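Local coordinates for VgrG protein (PDB 4DTH) that binds ATP and magnesium through the actin cross-linking domain of a Vibrio cholerae toxin, which probably uses them to join G-actin monomers covalently, at residues 108-112 with 361-366; 194-200 with 275-279; 218-224 with 289-294. All coordinates share one frame; numbering follows the deposited sequence.

Interaction 1: residues 108-112 with 361-366; sequences KQAML and SYLPKT
Lys108 NZ donates to Ser361 O at 2.7 Å, arriving 24° out of the carbonyl plane with a C=O...N angle of 149°. The long side chain first runs alongside the loop, Lys108 CG meeting Tyr362 O at 3.6 Å and Lys108 CE meeting Leu363 O at 3.6 Å, and a bend at chi3 (63°) turns its end toward the carbonyl of Ser361. A lysine suits the place because its methylenes can lie against a backbone while its tip reaches a carbonyl several ångströms away. Glu105, one turn earlier on the helix, forms a salt bridge with the same NZ. This negative partner probably offsets the nearby Lys365, whose NZ lies 3.4 Å from Lys108 NZ.

The apolar part centres on Pro364, a compact ring that fits close to a helix. Pro364 CG touches Met111 SD at 3.9 Å, and Pro364 CB meets Leu112 CG at 4.0 Å and the backbone of Lys108. Farther along, Leu112 CD2 packs against Lys365 O at 3.3 Å, so the leucine covers backbone as well as side chain.

Helix 101-124 thus receives the loop that follows strand 343-352. Ile27 and Asn29 of strand 24-30 also touch Pro364, while Phe58 of strand 56-68 packs on Met111.

Interaction 2: residues 194-200 with 275-279; sequences LLESAPW and WEILP
Trp200, in the turn after helix 190-196, packs its indole along residues 275-279, against Trp275, Ile277 and Pro279, and can be followed outward from CB. A chi1 of 55° sets CG between the backbone N and the carbonyl carbon, turning the ring toward 275-279. Trp200 CG has Trp275 CE3 3.8 Å away. Next comes Trp200 CD1, which lies 3.5 Å from Trp275 CE3 and close to Trp275 O. The two indoles form a T-shaped pair, the edge of Trp275 directed at a face of Trp200 with the planes at 76°; Ala198 CB covers the opposite face. Trp200 NE1 then donates to Ile277 O at 2.8 Å, with an N-H...O angle of 149° and the donor in the carbonyl plane. Tryptophan suits this buried place, combining a broad apolar surface with one N-H that can satisfy a strand carbonyl. On the six-membered ring, Trp200 CZ2 meets Pro279 CG at 3.8 Å, and CH2 is near the same carbon.

Beside the indole, Ile277 extends its branches separately: Ile277 CD1 touches Ala198 CB at 3.8 Å, and Ile277 CG2 meets Leu195 CD2 at 3.9 Å. The small alanine lets this branched residue come close to the turn. Toward solvent, the carboxylate of Glu276 lies against Pro199 CG, Glu276 OE2 being 3.5 Å away.

Lys237 of helix 221-245 touches both tryptophans. Strand 277-279 pairs antiparallel with strand 343-352, Leu278 bonding through its backbone to Glu351, a magnesium ligand; the contact thus packs behind a metal-bearing strand, whose Phe352 touches Leu194, Leu195 and Ile277.

Interaction 3: residues 218-224 with 289-294; sequences LDDKELA and ILSKSD
Leu223 overlaps the side chain of Leu290, the two sliding past each other in opposite directions with Leu223 CG 3.7 Å from Leu290 CD2. Leu223 also meets Ile289, whose CD1 lies 3.8 Å from Leu223 CD1. A chi1 of -167°, with CG opposite the backbone N, carries the forked end of Leu223 to both residues, its CD2 also approaching Ile289 O. Leucine suits this place because its two methyls can spread over two successive residues. Ala224 lies beside Leu290 CD2 and is small enough to let the chains come close.

Asp294 makes the polar half. Its carboxylate receives two successive backbone N-H groups just ahead of helix 221-245: Asp219 N bonds Asp294 OD1 at 2.9 Å and Asp220 N bonds Asp294 OD2 at 2.8 Å. Each oxygen uses its syn lone pair, so the pair of donors fixes the rotation of the carboxylate. A short acid is apt here, since both oxygens can face a turn of backbone.

Asp219 returns a bond in the other direction. Asp219 OD2 accepts from Ser291 OG at 2.6 Å, on the anti side of the carboxylate. Ser291 is the N-cap of helix 292-307 and Ser291 OG also accepts from Asp294 N at 3.1 Å, so one hydroxyl links helix start and neighbouring loop. The hydroxyl and the two N-H groups probably ease the proximity of the two carboxylates. Asp220 N-caps the other helix, its OD1 accepting from Leu223 N.

Thus the beginnings of helices 221-245 and 292-307 are joined. Phe209 of helix 204-212 packs against Leu218 and Ala224, while Val298 of helix 292-307 touches Ala224 and Leu290.

In the fold
The three contacts run from the neighbourhood of the nucleotide to the periphery. Interaction 2 is buried, interaction 1 partly so, and interaction 3 lies at the surface, its centre about 29 Å from the centre of the chain. Strand 343-352 relates the first two: it pairs with strand 277-279 of interaction 2 and leads into the loop of interaction 1. Helix 221-245 relates interactions 2 and 3, starting in the latter and touching both tryptophans of the former. Chemistry follows position: aromatic packing with a single indole bond in the buried contact, a lysine and a proline where helix meets loop, and carboxylates with capping hydroxyl at the outer helix starts.

Interaction 1: residues 108-112 with 361-366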
# COMPACT_ATOMS: atom_id res chain seq x y z
N LYS A 108 7.85 14.30 6.46
CA LYS A 108 9.18 13.78 6.82
C LYS A 108 9.62 14.35 8.16
O LYS A 108 10.06 13.60 9.03
CB LYS A 108 10.20 14.14 5.73
CG LYS A 108 10.01 13.35 4.42
CD LYS A 108 10.70 14.05 3.24
CE LYS A 108 12.21 14.15 3.41
NZ LYS A 108 12.86 14.81 2.25
N GLN A 109 9.49 15.68 8.33
CA GLN A 109 9.88 16.36 9.56
C GLN A 109 9.06 15.90 10.77
O GLN A 109 9.63 15.68 11.85
CB GLN A 109 9.83 17.89 9.37
CG GLN A 109 10.98 18.37 8.48
CD GLN A 109 10.83 19.81 8.04
OE1 GLN A 109 10.06 20.13 7.13
NE2 GLN A 109 11.62 20.69 8.63
N ALA A 110 7.73 15.73 10.58
CA ALA A 110 6.83 15.28 11.65
C ALA A 110 7.17 13.85 12.08
O ALA A 110 7.13 13.54 13.27
CB ALA A 110 5.38 15.37 11.21
N MET A 111 7.54 12.98 11.12
CA MET A 111 7.93 11.60 11.44
C MET A 111 9.23 11.57 12.21
O MET A 111 9.34 10.83 13.19
CB MET A 111 8.02 10.76 10.17
CG MET A 111 6.66 10.39 9.62
SD MET A 111 6.80 9.20 8.29
CE MET A 111 5.05 9.01 7.87
N LEU A 112 10.22 12.39 11.79
CA LEU A 112 11.51 12.47 12.48
C LEU A 112 11.33 13.04 13.88
O LEU A 112 11.94 12.52 14.82
CB LEU A 112 12.55 13.27 11.69
CG LEU A 112 13.05 12.60 10.41
CD1 LEU A 112 13.70 13.62 9.49
CD2 LEU A 112 14.00 11.43 10.71
N SER A 361 13.54 10.98 -2.02
CA SER A 361 13.36 12.32 -1.45
C SER A 361 12.04 12.47 -0.67
O SER A 361 11.90 13.40 0.13
CB SER A 361 13.47 13.38 -2.55
OG SER A 361 12.43 13.22 -3.50
N TYR A 362 11.06 11.55 -0.89
CA TYR A 362 9.76 11.59 -0.21
C TYR A 362 9.82 10.91 1.17
O TYR A 362 8.88 11.01 1.95
CB TYR A 362 8.70 10.88 -1.07
CG TYR A 362 8.37 11.62 -2.35
CD1 TYR A 362 7.38 12.60 -2.38
CD2 TYR A 362 9.04 11.34 -3.54
CE1 TYR A 362 7.08 13.30 -3.55
CE2 TYR A 362 8.74 12.03 -4.72
CZ TYR A 362 7.76 13.00 -4.72
OH TYR A 362 7.45 13.69 -5.87
N LEU A 363 10.92 10.19 1.45
CA LEU A 363 11.05 9.41 2.67
C LEU A 363 11.94 10.07 3.73
O LEU A 363 13.01 10.59 3.39
CB LEU A 363 11.55 7.98 2.34
CG LEU A 363 10.52 6.93 1.86
CD1 LEU A 363 9.48 6.58 2.93
CD2 LEU A 363 9.85 7.33 0.54
N PRO A 364 11.53 10.04 5.01
CA PRO A 364 12.38 10.60 6.07
C PRO A 364 13.60 9.72 6.32
O PRO A 364 13.53 8.50 6.18
CB PRO A 364 11.46 10.65 7.29
CG PRO A 364 10.46 9.57 7.05
CD PRO A 364 10.30 9.43 5.57
N LYS A 365 14.72 10.36 6.67
CA LYS A 365 15.98 9.66 6.92
C LYS A 365 16.46 10.00 8.33
O LYS A 365 16.61 11.18 8.64
CB LYS A 365 17.06 10.08 5.88
CG LYS A 365 16.53 10.70 4.57
CD LYS A 365 16.61 12.26 4.53
CE LYS A 365 15.95 12.85 3.30
NZ LYS A 365 16.09 14.34 3.26
N THR A 366 16.72 8.97 9.20
CA THR A 366 17.23 9.21 10.56
C THR A 366 18.61 9.89 10.45
O THR A 366 19.47 9.43 9.70
CB THR A 366 17.36 7.90 11.37
OG1 THR A 366 16.08 7.31 11.56
CG2 THR A 366 17.99 8.11 12.76

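Interaction 2: residues 194-200 with 275-279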
# COMPACT_ATOMS: atom_id res chain seq x y z
N LEU A 194 7.79 6.18 -14.60
CA LEU A 194 8.34 5.35 -13.53
C LEU A 194 7.44 4.10 -13.34
O LEU A 194 7.95 2.98 -13.25
CB LEU A 194 8.43 6.17 -12.22
CG LEU A 194 8.98 5.44 -11.00
CD1 LEU A 194 10.44 5.04 -11.20
CD2 LEU A 194 8.82 6.29 -9.74
N LEU A 195 6.10 4.30 -13.32
CA LEU A 195 5.14 3.20 -13.15
C LEU A 195 5.16 2.25 -14.34
O LEU A 195 5.08 1.03 -14.16
CB LEU A 195 3.72 3.73 -12.93
CG LEU A 195 3.48 4.46 -11.60
CD1 LEU A 195 2.16 5.14 -11.62
CD2 LEU A 195 3.60 3.51 -10.40
N GLU A 196 5.27 2.80 -15.55
CA GLU A 196 5.32 2.01 -16.79
C GLU A 196 6.60 1.18 -16.91
O GLU A 196 6.63 0.21 -17.68
CB GLU A 196 5.12 2.90 -18.01
CG GLU A 196 3.70 3.40 -18.17
CD GLU A 196 3.60 4.61 -19.08
OE1 GLU A 196 4.52 4.82 -19.89
OE2 GLU A 196 2.59 5.35 -18.97
N SER A 197 7.63 1.53 -16.12
CA SER A 197 8.89 0.78 -16.09
C SER A 197 8.77 -0.51 -15.26
O SER A 197 9.71 -1.31 -15.25
CB SER A 197 10.04 1.65 -15.61
OG SER A 197 10.02 1.80 -14.20
N ALA A 198 7.61 -0.74 -14.59
CA ALA A 198 7.38 -1.97 -13.80
C ALA A 198 7.65 -3.17 -14.72
O ALA A 198 7.24 -3.15 -15.89
CB ALA A 198 5.95 -2.02 -13.29
N PRO A 199 8.44 -4.18 -14.26
CA PRO A 199 8.80 -5.30 -15.16
C PRO A 199 7.61 -6.06 -15.73
O PRO A 199 7.67 -6.54 -16.87
CB PRO A 199 9.66 -6.21 -14.28
CG PRO A 199 10.12 -5.36 -13.16
CD PRO A 199 9.05 -4.33 -12.93
N TRP A 200 6.51 -6.14 -14.96
CA TRP A 200 5.29 -6.83 -15.38
C TRP A 200 4.52 -6.09 -16.46
O TRP A 200 3.71 -6.72 -17.14
CB TRP A 200 4.39 -7.13 -14.18
CG TRP A 200 4.02 -5.94 -13.35
CD1 TRP A 200 4.60 -5.54 -12.19
CD2 TRP A 200 2.96 -5.00 -13.62
NE1 TRP A 200 3.99 -4.40 -11.71
CE2 TRP A 200 2.98 -4.05 -12.58
CE3 TRP A 200 2.00 -4.87 -14.64
CZ2 TRP A 200 2.08 -2.97 -12.53
CZ3 TRP A 200 1.12 -3.81 -14.59
CH2 TRP A 200 1.16 -2.87 -13.55
N TRP A 275 6.08 -8.52 -7.53
CA TRP A 275 5.48 -7.50 -8.40
C TRP A 275 6.44 -6.30 -8.55
O TRP A 275 6.46 -5.67 -9.60
CB TRP A 275 4.15 -6.99 -7.84
CG TRP A 275 3.00 -7.92 -8.06
CD1 TRP A 275 2.56 -8.89 -7.20
CD2 TRP A 275 2.10 -7.94 -9.18
NE1 TRP A 275 1.43 -9.50 -7.72
CE2 TRP A 275 1.16 -8.97 -8.95
CE3 TRP A 275 2.04 -7.21 -10.39
CZ2 TRP A 275 0.16 -9.29 -9.88
CZ3 TRP A 275 1.03 -7.52 -11.29
CH2 TRP A 275 0.11 -8.55 -11.04
N GLU A 276 7.20 -5.97 -7.46
CA GLU A 276 8.13 -4.83 -7.31
C GLU A 276 7.34 -3.53 -7.16
O GLU A 276 7.45 -2.83 -6.15
CB GLU A 276 9.16 -4.74 -8.45
CG GLU A 276 10.09 -5.95 -8.51
CD GLU A 276 11.15 -5.89 -9.59
OE1 GLU A 276 11.61 -6.97 -10.02
OE2 GLU A 276 11.52 -4.77 -10.02
N ILE A 277 6.53 -3.21 -8.18
CA ILE A 277 5.58 -2.10 -8.20
C ILE A 277 4.24 -2.84 -8.15
O ILE A 277 3.79 -3.43 -9.14
CB ILE A 277 5.76 -1.18 -9.43
CG1 ILE A 277 7.16 -0.52 -9.41
CG2 ILE A 277 4.65 -0.12 -9.46
CD1 ILE A 277 7.59 0.23 -10.70
N LEU A 278 3.65 -2.86 -6.96
CA LEU A 278 2.44 -3.63 -6.69
C LEU A 278 1.14 -2.86 -6.96
O LEU A 278 0.86 -1.88 -6.26
CB LEU A 278 2.47 -4.12 -5.22
CG LEU A 278 1.26 -4.90 -4.70
CD1 LEU A 278 1.15 -6.27 -5.35
CD2 LEU A 278 1.32 -5.03 -3.17
N PRO A 279 0.29 -3.31 -7.92
CA PRO A 279 -1.02 -2.66 -8.10
C PRO A 279 -1.83 -2.73 -6.80
O PRO A 279 -1.87 -3.79 -6.15
CB PRO A 279 -1.67 -3.49 -9.21
CG PRO A 279 -0.49 -4.09 -9.96
CD PRO A 279 0.46 -4.45 -8.85

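Interaction 3: residues 218-224 with 289-294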
# COMPACT_ATOMS: atom_id res chain seq x y z
N LEU A 218 -14.00 1.81 -32.56
CA LEU A 218 -13.94 2.04 -31.11
C LEU A 218 -14.20 3.47 -30.74
O LEU A 218 -13.76 4.39 -31.45
CB LEU A 218 -12.62 1.53 -30.52
CG LEU A 218 -12.35 0.01 -30.65
CD1 LEU A 218 -11.03 -0.34 -30.01
CD2 LEU A 218 -13.47 -0.83 -30.02
N ASP A 219 -14.94 3.67 -29.63
CA ASP A 219 -15.27 4.99 -29.10
C ASP A 219 -14.01 5.79 -28.80
O ASP A 219 -13.87 6.93 -29.25
CB ASP A 219 -16.19 4.86 -27.88
CG ASP A 219 -17.58 4.37 -28.22
OD1 ASP A 219 -18.21 4.93 -29.16
OD2 ASP A 219 -18.05 3.43 -27.54
N ASP A 220 -13.04 5.14 -28.12
CA ASP A 220 -11.75 5.73 -27.82
C ASP A 220 -10.72 4.63 -27.93
O ASP A 220 -10.44 3.94 -26.95
CB ASP A 220 -11.76 6.39 -26.43
CG ASP A 220 -10.61 7.36 -26.19
OD1 ASP A 220 -9.51 7.14 -26.75
OD2 ASP A 220 -10.80 8.31 -25.41
N LYS A 221 -10.20 4.44 -29.15
CA LYS A 221 -9.22 3.38 -29.45
C LYS A 221 -7.90 3.44 -28.67
O LYS A 221 -7.39 2.39 -28.29
CB LYS A 221 -9.01 3.21 -30.96
CG LYS A 221 -8.29 4.35 -31.63
CD LYS A 221 -8.31 4.17 -33.13
CE LYS A 221 -6.96 4.40 -33.76
NZ LYS A 221 -6.55 5.83 -33.69
N GLU A 222 -7.39 4.65 -28.39
CA GLU A 222 -6.13 4.82 -27.65
C GLU A 222 -6.33 4.52 -26.16
O GLU A 222 -5.47 3.89 -25.55
CB GLU A 222 -5.51 6.21 -27.88
CG GLU A 222 -5.27 6.49 -29.36
CD GLU A 222 -3.83 6.57 -29.81
OE1 GLU A 222 -3.23 5.50 -30.05
OE2 GLU A 222 -3.32 7.70 -29.97
N LEU A 223 -7.49 4.94 -25.60
CA LEU A 223 -7.85 4.66 -24.21
C LEU A 223 -8.08 3.14 -24.06
O LEU A 223 -7.59 2.55 -23.10
CB LEU A 223 -9.13 5.43 -23.82
CG LEU A 223 -9.49 5.50 -22.34
CD1 LEU A 223 -8.48 6.30 -21.56
CD2 LEU A 223 -10.86 6.12 -22.15
N ALA A 224 -8.78 2.52 -25.04
CA ALA A 224 -9.02 1.07 -25.05
C ALA A 224 -7.71 0.30 -25.10
O ALA A 224 -7.56 -0.66 -24.34
CB ALA A 224 -9.92 0.68 -26.21
N ILE A 289 -13.68 3.44 -17.00
CA ILE A 289 -13.18 4.60 -17.74
C ILE A 289 -13.53 4.53 -19.23
O ILE A 289 -13.34 5.52 -19.95
CB ILE A 289 -11.69 4.95 -17.47
CG1 ILE A 289 -10.71 4.05 -18.27
CG2 ILE A 289 -11.37 4.99 -15.95
CD1 ILE A 289 -9.27 4.54 -18.29
N LEU A 290 -14.01 3.36 -19.70
CA LEU A 290 -14.38 3.11 -21.10
C LEU A 290 -15.90 3.06 -21.27
O LEU A 290 -16.62 2.87 -20.29
CB LEU A 290 -13.80 1.75 -21.56
CG LEU A 290 -12.29 1.53 -21.42
CD1 LEU A 290 -11.94 0.06 -21.61
CD2 LEU A 290 -11.51 2.37 -22.41
N SER A 291 -16.38 3.14 -22.53
CA SER A 291 -17.80 2.97 -22.86
C SER A 291 -18.10 1.48 -22.71
O SER A 291 -17.17 0.68 -22.77
CB SER A 291 -18.06 3.42 -24.29
OG SER A 291 -17.33 2.64 -25.22
N LYS A 292 -19.39 1.11 -22.50
CA LYS A 292 -19.83 -0.29 -22.37
C LYS A 292 -19.28 -1.13 -23.55
O LYS A 292 -18.73 -2.21 -23.34
CB LYS A 292 -21.38 -0.35 -22.31
CG LYS A 292 -22.00 -1.73 -22.05
CD LYS A 292 -23.45 -1.80 -22.55
CE LYS A 292 -24.06 -3.18 -22.42
NZ LYS A 292 -25.14 -3.40 -23.42
N SER A 293 -19.38 -0.57 -24.78
CA SER A 293 -18.91 -1.17 -26.03
C SER A 293 -17.39 -1.41 -26.07
O SER A 293 -16.96 -2.52 -26.37
CB SER A 293 -19.36 -0.33 -27.22
OG SER A 293 -18.94 -0.92 -28.44
N ASP A 294 -16.59 -0.36 -25.77
CA ASP A 294 -15.12 -0.43 -25.73
C ASP A 294 -14.62 -1.42 -24.68
O ASP A 294 -13.67 -2.15 -24.95
CB ASP A 294 -14.49 0.95 -25.48
CG ASP A 294 -14.43 1.87 -26.68
OD1 ASP A 294 -15.08 1.57 -27.70
OD2 ASP A 294 -13.71 2.89 -26.60